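Local coordinates for Non-structural protein 2 (Human rotavirus C, PDB 2GU0) that probably binds single-stranded RNA, hydrolyses nucleoside triphosphates and helps to build the viral factories in which the rotavirus genome is replicated and packaged, at residues L131-K134 with A135-A139. Residues are numbered along the deposited sequence; the frame is centred on the assembly and turned at random.
Sequences LRVK and AVMIA
Leu131 and Ala135 are joined by one of the successive i to i+4 backbone hydrogen bonds of helix 129-139, a textbook case of how the alpha-helix repeats itself. Ala135 N reaches Leu131 O at 2.8 Å. One residue on, Val136 N donates to Arg132 O, and Val136 CG2, placed beside its own backbone N, comes within 3.3 Å of that same oxygen. The side chain of Arg132 runs back past the start of the helix, where NH1 is hydrogen-bonded to Leu125 O. Val133 O accepts the amide of Met137. Here side chains meet as well: Val133 CG1, anti to its N (chi1 -179°), lies 4.2 Å from Met137 CG, the two residues pointing the same way along one flank of the helix. Met137 then bends at chi2 and chi3, carrying its sulfur away from the preceding turn. Lys134 O takes the amide of Ile138 at 3.0 Å, and the same pattern continues from Ala135 O to Ala139 N; Ile138 CG1, beside its own backbone N, lies near Lys134 O, while the lysine itself extends outward toward Glu145. In the N-terminal part of the protein, Val133, Val136 and Met137 face helix 74-90, Arg132 and Ala139 touch helix 108-119, and Ile138 meets Val143 in a loop, not far from Gln107, a predicted ATP-binding residue.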
loop_
_atom_site.group_PDB
_atom_site.type_symbol
_atom_site.label_atom_id
_atom_site.label_comp_id
_atom_site.label_asym_id
_atom_site.label_seq_id
_atom_site.Cartn_x
_atom_site.Cartn_y
_atom_site.Cartn_z
ATOM N N LEU A 131 34.751 17.352 15.370
ATOM C CA LEU A 131 35.216 16.822 14.090
ATOM C C LEU A 131 34.259 17.248 12.983
ATOM O O LEU A 131 34.691 17.643 11.899
ATOM C CB LEU A 131 35.319 15.303 14.143
ATOM C CG LEU A 131 36.492 14.792 14.978
ATOM C CD1 LEU A 131 36.631 13.277 14.863
ATOM C CD2 LEU A 131 37.751 15.472 14.482
ATOM N N ARG A 132 32.960 17.183 13.269
ATOM C CA ARG A 132 31.943 17.590 12.309
ATOM C C ARG A 132 32.203 19.016 11.832
ATOM O O ARG A 132 32.240 19.280 10.632
ATOM C CB ARG A 132 30.557 17.505 12.942
ATOM C CG ARG A 132 29.413 17.816 11.997
ATOM C CD ARG A 132 28.180 17.067 12.446
ATOM N NE ARG A 132 27.658 17.578 13.706
ATOM C CZ ARG A 132 27.107 16.830 14.661
ATOM N NH1 ARG A 132 27.009 15.514 14.517
ATOM N NH2 ARG A 132 26.627 17.409 15.758
ATOM N N VAL A 133 32.396 19.935 12.772
ATOM C CA VAL A 133 32.654 21.327 12.421
ATOM C C VAL A 133 33.890 21.447 11.531
ATOM O O VAL A 133 33.894 22.206 10.562
ATOM C CB VAL A 133 32.842 22.194 13.686
ATOM C CG1 VAL A 133 33.089 23.634 13.300
ATOM C CG2 VAL A 133 31.615 22.103 14.558
ATOM N N LYS A 134 34.938 20.693 11.851
ATOM C CA LYS A 134 36.158 20.746 11.046
ATOM C C LYS A 134 35.942 20.206 9.641
ATOM O O LYS A 134 36.401 20.806 8.673
ATOM C CB LYS A 134 37.294 19.967 11.723
ATOM C CG LYS A 134 38.181 20.805 12.622
ATOM C CD LYS A 134 39.081 19.937 13.492
ATOM C CE LYS A 134 39.806 20.777 14.545
ATOM N NZ LYS A 134 40.590 19.929 15.483
ATOM N N ALA A 135 35.250 19.071 9.531
ATOM C CA ALA A 135 34.979 18.463 8.227
ATOM C C ALA A 135 34.198 19.425 7.329
ATOM O O ALA A 135 34.494 19.573 6.135
ATOM C CB ALA A 135 34.193 17.160 8.403
ATOM N N VAL A 136 33.200 20.074 7.918
ATOM C CA VAL A 136 32.372 21.019 7.191
ATOM C C VAL A 136 33.124 22.283 6.816
ATOM O O VAL A 136 32.945 22.814 5.721
ATOM C CB VAL A 136 31.142 21.420 8.005
ATOM C CG1 VAL A 136 30.423 22.559 7.312
ATOM C CG2 VAL A 136 30.229 20.229 8.181
ATOM N N MET A 137 33.953 22.786 7.721
ATOM C CA MET A 137 34.706 23.987 7.403
ATOM C C MET A 137 35.604 23.684 6.221
ATOM O O MET A 137 35.679 24.479 5.286
ATOM C CB MET A 137 35.538 24.460 8.594
ATOM C CG MET A 137 34.710 25.073 9.705
ATOM S SD MET A 137 33.599 26.367 9.117
ATOM C CE MET A 137 34.713 27.730 8.969
ATOM N N ILE A 138 36.282 22.538 6.253
ATOM C CA ILE A 138 37.136 22.168 5.131
ATOM C C ILE A 138 36.277 22.181 3.855
ATOM O O ILE A 138 36.611 22.853 2.881
ATOM C CB ILE A 138 37.772 20.756 5.321
ATOM C CG1 ILE A 138 38.897 20.820 6.350
ATOM C CG2 ILE A 138 38.327 20.240 4.012
ATOM C CD1 ILE A 138 39.519 19.475 6.648
ATOM N N ALA A 139 35.157 21.468 3.876
ATOM C CA ALA A 139 34.272 21.400 2.724
ATOM C C ALA A 139 33.826 22.772 2.204
ATOM O O ALA A 139 33.500 22.916 1.016
ATOM C CB ALA A 139 33.063 20.564 3.073
#